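Long-range contacts in IclR transcriptional regulator (Thermotoga maritima, PDB 1MKM), which probably binds DNA as a transcriptional repressor of the IclR family, joining a winged helix-turn-helix domain to a zinc-containing C-terminal domain: residues 119-123 and 218-223; 200-204 and 236-240; 22-28 and 56-62; 80-85 and 112-116. All blocks are in the same frame, centred on the assembly; numbering follows the deposited sequence.

Contact 1: residues 119-123 and 218-223; sequences QSIPM and SGVARK
Gln119 and Lys223 reach for each other from opposite directions at one edge of this contact. The lysine runs out fully extended beyond CG and delivers NZ to OE1 of Gln119 at 2.6 Å. It does not arrive on a lone pair: NZ sits above the amide, 74° out of the carbonyl plane, with a C=O...N angle of 94°, so the ammonium lies over the side-chain C=O and not at its end. Glu97 forms a salt bridge with the same NZ, so the lysine is shared between an amide oxygen and a carboxylate.

Behind this polar pair the contact turns apolar. Ile121 has CG1 placed between its backbone N and carbonyl carbon (chi1 55°), and its two branches lie along the strand backbone: CG2 rests on CA of Gly219 at 4.0 Å, while CD1 comes up to the carbonyl O of Ser218 at 3.7 Å. Pro122, the centre of an inverse gamma turn, meets Val220 at about a right angle, its CD 3.7 Å from CG2 of the valine. From the extended chain of Met123, SD touches CB of Ser218 at 4.0 Å.

Pro122 additionally meets Val220 of the second subunit, placing the contact at a subunit interface. Ser218 lies against Cys199 of the zinc site. The loop 119-123 thus crosses the end of strand 211-220, where Ile121 also packs on Thr98 of strand 98-105 and Met123 on Ile197 of strand 197-205.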
loop_
_atom_site.group_PDB
_atom_site.type_symbol
_atom_site.label_atom_id
_atom_site.label_comp_id
_atom_site.label_asym_id
_atom_site.label_seq_id
_atom_site.Cartn_x
_atom_site.Cartn_y
_atom_site.Cartn_z
ATOM N N GLN B 119 13.526 10.052 -11.457
ATOM C CA GLN B 119 14.370 9.309 -10.519
ATOM C C GLN B 119 14.688 10.150 -9.275
ATOM O O GLN B 119 14.725 11.382 -9.337
ATOM C CB GLN B 119 15.660 8.849 -11.211
ATOM C CG GLN B 119 15.875 9.453 -12.588
ATOM C CD GLN B 119 16.261 10.922 -12.529
ATOM O OE1 GLN B 119 17.370 11.268 -12.104
ATOM N NE2 GLN B 119 15.346 11.797 -12.948
ATOM N N SER B 120 14.875 9.476 -8.144
ATOM C CA SER B 120 15.199 10.168 -6.897
ATOM C C SER B 120 16.627 10.732 -7.025
ATOM O O SER B 120 17.523 10.058 -7.547
ATOM C CB SER B 120 15.148 9.185 -5.723
ATOM O OG SER B 120 13.963 8.403 -5.735
ATOM N N ILE B 121 16.844 11.965 -6.580
ATOM C CA ILE B 121 18.183 12.553 -6.647
ATOM C C ILE B 121 18.681 12.815 -5.232
ATOM O O ILE B 121 17.901 13.176 -4.357
ATOM C CB ILE B 121 18.189 13.857 -7.462
ATOM C CG1 ILE B 121 17.155 14.846 -6.910
ATOM C CG2 ILE B 121 17.924 13.529 -8.943
ATOM C CD1 ILE B 121 17.090 16.156 -7.710
ATOM N N PRO B 122 19.989 12.626 -4.988
ATOM C CA PRO B 122 20.582 12.837 -3.658
ATOM C C PRO B 122 20.580 14.271 -3.136
ATOM O O PRO B 122 21.588 14.741 -2.624
ATOM C CB PRO B 122 21.993 12.273 -3.818
ATOM C CG PRO B 122 22.304 12.561 -5.247
ATOM C CD PRO B 122 21.011 12.205 -5.961
ATOM N N MET B 123 19.436 14.945 -3.251
ATOM C CA MET B 123 19.270 16.332 -2.810
ATOM C C MET B 123 18.178 16.418 -1.744
ATOM O O MET B 123 17.143 15.770 -1.865
ATOM C CB MET B 123 18.882 17.202 -4.007
ATOM C CG MET B 123 18.756 18.680 -3.728
ATOM S SD MET B 123 18.313 19.572 -5.230
ATOM C CE MET B 123 17.428 20.980 -4.566
ATOM N N SER B 218 17.394 20.419 -11.559
ATOM C CA SER B 218 18.350 19.805 -10.661
ATOM C C SER B 218 18.477 18.311 -10.857
ATOM O O SER B 218 17.497 17.625 -11.091
ATOM C CB SER B 218 17.947 20.120 -9.215
ATOM O OG SER B 218 17.604 21.499 -9.099
ATOM N N GLY B 219 19.698 17.808 -10.757
ATOM C CA GLY B 219 19.903 16.385 -10.911
ATOM C C GLY B 219 21.316 15.977 -10.563
ATOM O O GLY B 219 22.116 16.803 -10.123
ATOM N N VAL B 220 21.629 14.705 -10.752
ATOM C CA VAL B 220 22.968 14.243 -10.454
ATOM C C VAL B 220 23.954 14.846 -11.450
ATOM O O VAL B 220 23.621 15.084 -12.618
ATOM C CB VAL B 220 23.067 12.711 -10.505
ATOM C CG1 VAL B 220 24.474 12.278 -10.126
ATOM C CG2 VAL B 220 22.059 12.100 -9.548
ATOM N N ALA B 221 25.166 15.092 -10.964
ATOM C CA ALA B 221 26.237 15.694 -11.739
ATOM C C ALA B 221 26.467 15.051 -13.099
ATOM O O ALA B 221 26.601 15.753 -14.110
ATOM C CB ALA B 221 27.520 15.662 -10.925
ATOM N N ARG B 222 26.499 13.720 -13.123
ATOM C CA ARG B 222 26.728 12.969 -14.355
ATOM C C ARG B 222 25.970 13.499 -15.573
ATOM O O ARG B 222 26.537 13.634 -16.653
ATOM C CB ARG B 222 26.355 11.493 -14.166
ATOM C CG ARG B 222 27.055 10.789 -13.027
ATOM C CD ARG B 222 26.866 9.284 -13.151
ATOM N NE ARG B 222 27.223 8.566 -11.931
ATOM C CZ ARG B 222 27.218 7.241 -11.820
ATOM N NH1 ARG B 222 26.878 6.489 -12.860
ATOM N NH2 ARG B 222 27.538 6.663 -10.667
ATOM N N LYS B 223 24.690 13.801 -15.395
ATOM C CA LYS B 223 23.855 14.276 -16.492
ATOM C C LYS B 223 24.200 15.626 -17.128
ATOM O O LYS B 223 24.040 15.807 -18.338
ATOM C CB LYS B 223 22.390 14.300 -16.042
ATOM C CG LYS B 223 21.746 12.921 -15.859
ATOM C CD LYS B 223 20.307 13.058 -15.372
ATOM C CE LYS B 223 19.696 11.701 -15.042
ATOM N NZ LYS B 223 18.316 11.826 -14.477
#

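Contact 2: residues 200-204 and 236-240; sequences VGVPI and LKEKA
Val202 is the centre of this contact, its side chain directed from strand 200-204 at helix 236-240 and meeting three of its residues. From its CB the two methyls part company. CG1, anti to the backbone N (chi1 179°), goes between Lys237 and Ala240: it lies 3.5 Å from CE of Lys237, whose aliphatic chain crosses the valine at about a right angle, and 3.6 Å from CB of Ala240. CG2 takes the other side and rests on Leu236, 3.7 Å from its CB, the two side chains sliding past one another in opposite directions. With an alanine in place of Val202, both methyls would be gone and a gap would probably open between the strand and the helix, beside Leu236 and Ala240, with the chain of Lys237 set free to shift.

Two residues earlier in the strand, Val200 offers CG1 to CD2 of Leu236 at 3.6 Å. At the other end Ile204 swings CD1 beneath the helix, 3.6 Å from CA of Ala240, and the small alanine lets the backbones come close, its CA 5.7 Å from that of Ile204. Leu236 and Ile204 also pack on Val215 of strand 211-220.

Strand and helix run nearly parallel, their axes 15° apart and 8.0 Å from each other. Such alignment, with strand valines set against a helix laid on the sheet, is the alpha/beta layering of the GAF-like C-terminal domain of IclR regulators.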
loop_
_atom_site.group_PDB
_atom_site.type_symbol
_atom_site.label_atom_id
_atom_site.label_comp_id
_atom_site.label_asym_id
_atom_site.label_seq_id
_atom_site.Cartn_x
_atom_site.Cartn_y
_atom_site.Cartn_z
ATOM N N VAL B 200 20.988 24.135 -13.166
ATOM C CA VAL B 200 21.026 25.179 -14.172
ATOM C C VAL B 200 19.850 26.080 -13.816
ATOM O O VAL B 200 18.741 25.592 -13.605
ATOM C CB VAL B 200 20.849 24.621 -15.608
ATOM C CG1 VAL B 200 20.642 25.767 -16.577
ATOM C CG2 VAL B 200 22.076 23.824 -16.012
ATOM N N GLY B 201 20.087 27.385 -13.729
ATOM C CA GLY B 201 19.014 28.283 -13.359
ATOM C C GLY B 201 18.921 29.570 -14.149
ATOM O O GLY B 201 19.913 30.061 -14.685
ATOM N N VAL B 202 17.707 30.114 -14.191
ATOM C CA VAL B 202 17.383 31.352 -14.896
ATOM C C VAL B 202 16.447 32.166 -13.990
ATOM O O VAL B 202 15.668 31.591 -13.227
ATOM C CB VAL B 202 16.657 31.037 -16.226
ATOM C CG1 VAL B 202 16.300 32.314 -16.955
ATOM C CG2 VAL B 202 17.530 30.159 -17.092
ATOM N N PRO B 203 16.516 33.509 -14.053
ATOM C CA PRO B 203 15.659 34.369 -13.220
ATOM C C PRO B 203 14.236 34.564 -13.739
ATOM O O PRO B 203 13.888 34.123 -14.830
ATOM C CB PRO B 203 16.415 35.699 -13.188
ATOM C CG PRO B 203 17.819 35.331 -13.531
ATOM C CD PRO B 203 17.629 34.295 -14.603
ATOM N N ILE B 204 13.429 35.241 -12.934
ATOM C CA ILE B 204 12.044 35.557 -13.266
ATOM C C ILE B 204 11.855 37.005 -12.830
ATOM O O ILE B 204 11.923 37.299 -11.640
ATOM C CB ILE B 204 11.043 34.687 -12.471
ATOM C CG1 ILE B 204 11.120 33.221 -12.909
ATOM C CG2 ILE B 204 9.629 35.215 -12.684
ATOM C CD1 ILE B 204 10.382 32.918 -14.219
ATOM N N LEU B 236 14.566 26.178 -19.741
ATOM C CA LEU B 236 14.478 27.021 -18.560
ATOM C C LEU B 236 14.163 28.452 -18.967
ATOM O O LEU B 236 13.149 29.025 -18.549
ATOM C CB LEU B 236 15.805 26.966 -17.798
ATOM C CG LEU B 236 15.774 26.861 -16.270
ATOM C CD1 LEU B 236 14.699 25.884 -15.818
ATOM C CD2 LEU B 236 17.142 26.414 -15.788
ATOM N N LYS B 237 15.027 29.029 -19.795
ATOM C CA LYS B 237 14.830 30.399 -20.243
ATOM C C LYS B 237 13.509 30.559 -20.974
ATOM O O LYS B 237 12.876 31.608 -20.892
ATOM C CB LYS B 237 15.980 30.848 -21.149
ATOM C CG LYS B 237 16.722 32.072 -20.626
ATOM C CD LYS B 237 15.772 33.232 -20.332
ATOM C CE LYS B 237 16.527 34.428 -19.760
ATOM N NZ LYS B 237 15.641 35.574 -19.386
ATOM N N GLU B 238 13.088 29.517 -21.681
ATOM C CA GLU B 238 11.829 29.574 -22.415
ATOM C C GLU B 238 10.647 29.803 -21.474
ATOM O O GLU B 238 9.798 30.663 -21.732
ATOM C CB GLU B 238 11.597 28.282 -23.203
ATOM C CG GLU B 238 10.290 28.284 -23.992
ATOM C CD GLU B 238 9.921 26.913 -24.539
ATOM O OE1 GLU B 238 10.789 26.262 -25.156
ATOM O OE2 GLU B 238 8.759 26.489 -24.359
ATOM N N LYS B 239 10.587 29.023 -20.394
ATOM C CA LYS B 239 9.509 29.151 -19.425
ATOM C C LYS B 239 9.730 30.433 -18.645
ATOM O O LYS B 239 8.786 31.157 -18.345
ATOM C CB LYS B 239 9.490 27.950 -18.467
ATOM C CG LYS B 239 9.204 26.608 -19.136
ATOM C CD LYS B 239 7.813 26.585 -19.766
ATOM C CE LYS B 239 7.485 25.221 -20.378
ATOM N NZ LYS B 239 6.121 25.188 -20.976
ATOM N N ALA B 240 10.985 30.721 -18.317
ATOM C CA ALA B 240 11.285 31.940 -17.577
ATOM C C ALA B 240 10.615 33.131 -18.261
ATOM O O ALA B 240 9.778 33.826 -17.668
ATOM C CB ALA B 240 12.788 32.152 -17.507
#

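Contact 3: residues 22-28 and 56-62; sequences GDVSVSE and KKDKRYV
Lys56 sends an extended chain across Asp23 and places NZ 2.5 Å from OD1, meeting it from above the carboxylate plane. Arg60 NH1 bonds OE1 of Glu28 at 2.7 Å, the carboxylate standing almost perpendicular to the guanidinium (88°). OD2 of Asp23 links the two pairs into one salt-bridge network, lying at the edge of the Arg60 guanidinium and taking weak bonds from NE and NH2. Arg60 bends at chi2 and chi3, folding the guanidinium back over the 22-28 backbone, with N of Ser25 over the centre of one face.

Glu28 OE2 accepts from N of Ser25 at 3.1 Å, while Ser25 OG, though less surely placed, accepts from N of Glu28. This is a capping box at the start of helix 26-32, built on the carboxylate that also pairs with Arg60.

Further in, Val24 and Tyr61 form a hydrogen-bonded antiparallel pair, N of Tyr61 donating to O of Val24 at 2.6 Å. The Tyr61 ring turns its edge to the helix start, with CG1 of Val26 in the ring plane, tight against CE1. CB of Tyr61 meets CG1 of Val24 at 3.9 Å, and Val24 continues onto Phe16 and Ile17 of helix 6-19.

The segment leading into helix 26-32, held by a single bridge to the hairpin of strands 53-55 and 61-63, is consistent with the winged helix-turn-helix fold, the hairpin being the wing.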
loop_
_atom_site.group_PDB
_atom_site.type_symbol
_atom_site.label_atom_id
_atom_site.label_comp_id
_atom_site.label_asym_id
_atom_site.label_seq_id
_atom_site.Cartn_x
_atom_site.Cartn_y
_atom_site.Cartn_z
ATOM N N GLY B 22 6.188 8.158 12.820
ATOM C CA GLY B 22 5.215 7.352 13.539
ATOM C C GLY B 22 4.275 8.201 14.385
ATOM O O GLY B 22 3.860 9.280 13.954
ATOM N N ASP B 23 3.929 7.727 15.582
ATOM C CA ASP B 23 3.016 8.475 16.459
ATOM C C ASP B 23 3.506 8.622 17.900
ATOM O O ASP B 23 4.603 8.176 18.239
ATOM C CB ASP B 23 1.641 7.817 16.460
ATOM C CG ASP B 23 1.694 6.395 16.927
ATOM O OD1 ASP B 23 0.712 5.661 16.693
ATOM O OD2 ASP B 23 2.726 6.022 17.531
ATOM N N VAL B 24 2.680 9.237 18.744
ATOM C CA VAL B 24 3.050 9.465 20.137
ATOM C C VAL B 24 1.843 9.453 21.093
ATOM O O VAL B 24 0.775 9.967 20.766
ATOM C CB VAL B 24 3.784 10.832 20.273
ATOM C CG1 VAL B 24 2.790 11.961 20.155
ATOM C CG2 VAL B 24 4.536 10.909 21.585
ATOM N N SER B 25 2.034 8.884 22.281
ATOM C CA SER B 25 0.978 8.797 23.297
ATOM C C SER B 25 1.066 9.966 24.259
ATOM O O SER B 25 2.130 10.564 24.410
ATOM C CB SER B 25 1.130 7.521 24.113
ATOM O OG SER B 25 2.311 7.580 24.899
ATOM N N VAL B 26 -0.046 10.281 24.917
ATOM C CA VAL B 26 -0.059 11.371 25.885
ATOM C C VAL B 26 1.050 11.095 26.888
ATOM O O VAL B 26 1.794 11.994 27.283
ATOM C CB VAL B 26 -1.401 11.447 26.654
ATOM C CG1 VAL B 26 -2.551 11.602 25.687
ATOM C CG2 VAL B 26 -1.596 10.200 27.495
ATOM N N SER B 27 1.145 9.832 27.289
ATOM C CA SER B 27 2.139 9.377 28.250
ATOM C C SER B 27 3.553 9.734 27.822
ATOM O O SER B 27 4.341 10.242 28.618
ATOM C CB SER B 27 2.020 7.861 28.427
ATOM O OG SER B 27 3.186 7.309 29.014
ATOM N N GLU B 28 3.863 9.477 26.554
ATOM C CA GLU B 28 5.190 9.737 26.007
ATOM C C GLU B 28 5.572 11.214 25.947
ATOM O O GLU B 28 6.710 11.576 26.250
ATOM C CB GLU B 28 5.289 9.095 24.624
ATOM C CG GLU B 28 5.144 7.578 24.669
ATOM C CD GLU B 28 5.004 6.954 23.295
ATOM O OE1 GLU B 28 5.011 5.704 23.207
ATOM O OE2 GLU B 28 4.881 7.711 22.306
ATOM N N LYS B 56 -5.653 8.759 17.387
ATOM C CA LYS B 56 -5.990 7.417 16.929
ATOM C C LYS B 56 -6.954 6.686 17.855
ATOM O O LYS B 56 -7.131 7.057 19.025
ATOM C CB LYS B 56 -4.718 6.570 16.803
ATOM C CG LYS B 56 -3.666 7.088 15.835
ATOM C CD LYS B 56 -2.474 6.135 15.795
ATOM C CE LYS B 56 -1.474 6.526 14.715
ATOM N NZ LYS B 56 -0.446 5.473 14.467
ATOM N N LYS B 57 -7.566 5.628 17.325
ATOM C CA LYS B 57 -8.496 4.826 18.102
ATOM C C LYS B 57 -7.717 4.311 19.307
ATOM O O LYS B 57 -8.256 4.194 20.404
ATOM C CB LYS B 57 -9.032 3.662 17.265
ATOM C CG LYS B 57 -10.522 3.417 17.465
ATOM C CD LYS B 57 -11.092 2.399 16.479
ATOM C CE LYS B 57 -10.626 0.982 16.786
ATOM N NZ LYS B 57 -11.055 0.531 18.138
ATOM N N ASP B 58 -6.435 4.028 19.096
ATOM C CA ASP B 58 -5.569 3.549 20.168
ATOM C C ASP B 58 -5.066 4.685 21.056
ATOM O O ASP B 58 -4.132 4.503 21.838
ATOM C CB ASP B 58 -4.382 2.786 19.579
ATOM C CG ASP B 58 -3.862 3.418 18.309
ATOM O OD1 ASP B 58 -4.585 3.378 17.288
ATOM O OD2 ASP B 58 -2.735 3.955 18.333
ATOM N N LYS B 59 -5.695 5.849 20.930
ATOM C CA LYS B 59 -5.330 7.031 21.704
ATOM C C LYS B 59 -3.914 7.597 21.485
ATOM O O LYS B 59 -3.477 8.497 22.211
ATOM C CB LYS B 59 -5.574 6.773 23.193
ATOM C CG LYS B 59 -7.052 6.839 23.575
ATOM C CD LYS B 59 -7.247 6.880 25.084
ATOM C CE LYS B 59 -8.698 7.159 25.447
ATOM N NZ LYS B 59 -8.918 7.222 26.919
ATOM N N ARG B 60 -3.208 7.071 20.482
ATOM C CA ARG B 60 -1.871 7.550 20.135
ATOM C C ARG B 60 -2.101 8.721 19.178
ATOM O O ARG B 60 -3.138 8.785 18.511
ATOM C CB ARG B 60 -1.066 6.455 19.436
ATOM C CG ARG B 60 -0.987 5.159 20.216
ATOM C CD ARG B 60 0.088 5.203 21.268
ATOM N NE ARG B 60 1.406 5.228 20.653
ATOM C CZ ARG B 60 2.540 5.126 21.333
ATOM N NH1 ARG B 60 2.510 4.988 22.654
ATOM N NH2 ARG B 60 3.704 5.160 20.694
ATOM N N TYR B 61 -1.129 9.628 19.096
ATOM C CA TYR B 61 -1.254 10.827 18.271
ATOM C C TYR B 61 -0.455 10.915 16.962
ATOM O O TYR B 61 0.705 10.527 16.882
ATOM C CB TYR B 61 -0.917 12.059 19.108
ATOM C CG TYR B 61 -1.898 12.368 20.220
ATOM C CD1 TYR B 61 -1.755 11.800 21.489
ATOM C CD2 TYR B 61 -2.946 13.260 20.011
ATOM C CE1 TYR B 61 -2.637 12.126 22.525
ATOM C CE2 TYR B 61 -3.830 13.592 21.035
ATOM C CZ TYR B 61 -3.668 13.027 22.285
ATOM O OH TYR B 61 -4.519 13.393 23.292
ATOM N N VAL B 62 -1.101 11.496 15.961
ATOM C CA VAL B 62 -0.515 11.675 14.649
ATOM C C VAL B 62 -0.832 13.092 14.185
ATOM O O VAL B 62 -1.842 13.673 14.583
ATOM C CB VAL B 62 -1.097 10.610 13.678
ATOM C CG1 VAL B 62 -1.531 11.235 12.387
ATOM C CG2 VAL B 62 -0.069 9.520 13.439
#

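Contact 4: residues 80-85 and 112-116; sequences IRDIAH and IDKVE
His85 and Asp113 meet almost coplanar, ring and carboxylate 9° apart. CG of His85 is anti to the backbone N (chi1 -171°), which carries the ring off helix 80-85 toward strand 112-115, and ND1 donates in the ring plane to the syn lone pair of Asp113 OD2 at 2.9 Å, in a fairly straight bond. A longer, weak bond runs to OD1. Asp113 likewise has its CG anti to N, sending the carboxylate out to the helix.

Arg81 is extended from CG to NE and then turns at chi4 (74°), bringing NH1 to O of Ile112, a bond modelled so short (2.4 Å) that its exact geometry is doubtful. Over a face of this guanidinium sits OD2 of Asp113, 3.2 Å from NH1: a salt bridge of charges alone, since the oxygen lies well out of the plane. The same OD2 accepts from a water, 2.5 Å away, that also donates to O of Arg81. An asparagine in place of Asp113 would probably leave Arg81 without its opposite charge and weaken the grip on His85.

Beneath the polar cluster, Ile80 lays CG2 on CD1 of Ile112 at 3.9 Å, the two side chains crossing at about a right angle.

Ile112 and Asp113 both face Leu101 in a classic beta bulge. Nearly parallel to the strand, helix 79-93 lies along the sheet of the GAF-like C-terminal domain, and a His-carboxylate hydrogen bond joins the two layers.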
loop_
_atom_site.group_PDB
_atom_site.type_symbol
_atom_site.label_atom_id
_atom_site.label_comp_id
_atom_site.label_asym_id
_atom_site.label_seq_id
_atom_site.Cartn_x
_atom_site.Cartn_y
_atom_site.Cartn_z
ATOM N N ILE B 80 2.839 34.060 -8.324
ATOM C CA ILE B 80 3.823 33.439 -9.198
ATOM C C ILE B 80 3.669 31.912 -9.221
ATOM O O ILE B 80 3.795 31.274 -10.267
ATOM C CB ILE B 80 5.264 33.780 -8.732
ATOM C CG1 ILE B 80 6.277 33.320 -9.782
ATOM C CG2 ILE B 80 5.575 33.061 -7.410
ATOM C CD1 ILE B 80 7.710 33.530 -9.365
ATOM N N ARG B 81 3.396 31.330 -8.062
ATOM C CA ARG B 81 3.261 29.884 -7.949
ATOM C C ARG B 81 2.274 29.303 -8.963
ATOM O O ARG B 81 2.594 28.358 -9.692
ATOM C CB ARG B 81 2.845 29.508 -6.520
ATOM C CG ARG B 81 2.828 28.016 -6.276
ATOM C CD ARG B 81 2.353 27.681 -4.895
ATOM N NE ARG B 81 1.898 26.302 -4.830
ATOM C CZ ARG B 81 2.700 25.241 -4.836
ATOM N NH1 ARG B 81 4.018 25.388 -4.902
ATOM N NH2 ARG B 81 2.184 24.022 -4.775
ATOM N N ASP B 82 1.073 29.867 -9.013
ATOM C CA ASP B 82 0.054 29.393 -9.946
ATOM C C ASP B 82 0.371 29.802 -11.376
ATOM O O ASP B 82 -0.047 29.147 -12.330
ATOM C CB ASP B 82 -1.318 29.931 -9.536
ATOM C CG ASP B 82 -1.971 29.083 -8.475
ATOM O OD1 ASP B 82 -2.720 28.152 -8.838
ATOM O OD2 ASP B 82 -1.721 29.332 -7.278
ATOM N N ILE B 83 1.110 30.893 -11.516
ATOM C CA ILE B 83 1.499 31.387 -12.825
ATOM C C ILE B 83 2.567 30.483 -13.436
ATOM O O ILE B 83 2.700 30.389 -14.660
ATOM C CB ILE B 83 2.059 32.811 -12.708
ATOM C CG1 ILE B 83 0.918 33.816 -12.667
ATOM C CG2 ILE B 83 2.995 33.126 -13.858
ATOM C CD1 ILE B 83 1.404 35.235 -12.627
ATOM N N ALA B 84 3.313 29.794 -12.582
ATOM C CA ALA B 84 4.391 28.945 -13.056
ATOM C C ALA B 84 4.181 27.435 -12.953
ATOM O O ALA B 84 4.572 26.690 -13.854
ATOM C CB ALA B 84 5.693 29.346 -12.336
ATOM N N HIS B 85 3.551 26.977 -11.881
ATOM C CA HIS B 85 3.388 25.542 -11.697
ATOM C C HIS B 85 3.343 24.629 -12.919
ATOM O O HIS B 85 4.050 23.622 -12.944
ATOM C CB HIS B 85 2.182 25.203 -10.836
ATOM C CG HIS B 85 2.134 23.753 -10.471
ATOM N ND1 HIS B 85 3.077 23.167 -9.652
ATOM C CD2 HIS B 85 1.333 22.750 -10.897
ATOM C CE1 HIS B 85 2.863 21.865 -9.593
ATOM N NE2 HIS B 85 1.810 21.585 -10.341
ATOM N N ILE B 112 9.293 27.486 -3.179
ATOM C CA ILE B 112 7.863 27.713 -3.213
ATOM C C ILE B 112 7.119 26.750 -4.118
ATOM O O ILE B 112 5.896 26.795 -4.203
ATOM C CB ILE B 112 7.554 29.176 -3.604
ATOM C CG1 ILE B 112 8.455 29.609 -4.767
ATOM C CG2 ILE B 112 7.764 30.087 -2.392
ATOM C CD1 ILE B 112 8.077 30.934 -5.369
ATOM N N ASP B 113 7.864 25.883 -4.794
ATOM C CA ASP B 113 7.284 24.859 -5.659
ATOM C C ASP B 113 8.379 23.902 -6.123
ATOM O O ASP B 113 9.536 24.292 -6.286
ATOM C CB ASP B 113 6.604 25.477 -6.883
ATOM C CG ASP B 113 5.540 24.561 -7.486
ATOM O OD1 ASP B 113 5.673 23.328 -7.379
ATOM O OD2 ASP B 113 4.567 25.075 -8.074
ATOM N N LYS B 114 8.023 22.642 -6.322
ATOM C CA LYS B 114 8.995 21.665 -6.775
ATOM C C LYS B 114 8.295 20.515 -7.493
ATOM O O LYS B 114 7.305 19.961 -6.999
ATOM C CB LYS B 114 9.812 21.131 -5.578
ATOM C CG LYS B 114 10.825 20.034 -5.913
ATOM C CD LYS B 114 11.235 19.275 -4.654
ATOM C CE LYS B 114 12.415 18.350 -4.905
ATOM N NZ LYS B 114 12.795 17.559 -3.695
ATOM N N VAL B 115 8.794 20.175 -8.677
ATOM C CA VAL B 115 8.240 19.054 -9.432
ATOM C C VAL B 115 9.287 17.955 -9.422
ATOM O O VAL B 115 10.351 18.115 -10.015
ATOM C CB VAL B 115 7.976 19.394 -10.911
ATOM C CG1 VAL B 115 7.669 18.099 -11.681
ATOM C CG2 VAL B 115 6.839 20.361 -11.043
ATOM N N GLU B 116 8.989 16.839 -8.767
ATOM C CA GLU B 116 9.940 15.737 -8.722
ATOM C C GLU B 116 10.138 15.132 -10.108
ATOM O O GLU B 116 9.236 15.139 -10.945
ATOM C CB GLU B 116 9.473 14.653 -7.747
ATOM C CG GLU B 116 9.356 15.110 -6.302
ATOM C CD GLU B 116 9.149 13.952 -5.338
ATOM O OE1 GLU B 116 8.288 13.091 -5.622
ATOM O OE2 GLU B 116 9.840 13.899 -4.295
HETATM O O HOH W 1 5.007 27.203 -9.333
#

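From the N terminus, contact 3 comes first, closing a loop of mostly helix and tying the start of helix 26-32 to the wing of the DNA-binding domain. It stands apart, its centre 35 Å or more from the other three. Contact 4 follows in series, joining helix 79-93 to strand 108-115, and contact 1 opens just beyond it. Contact 1 spans 94 residues, bringing the loop after that strand back to strand 211-220. Contact 2 crosses it: 200-204 lies within that span, 236-240 past its end. Contacts 1, 2 and 4 share the six-stranded sheet, and contacts 2 and 4 touch where Ile204 packs on Ile80.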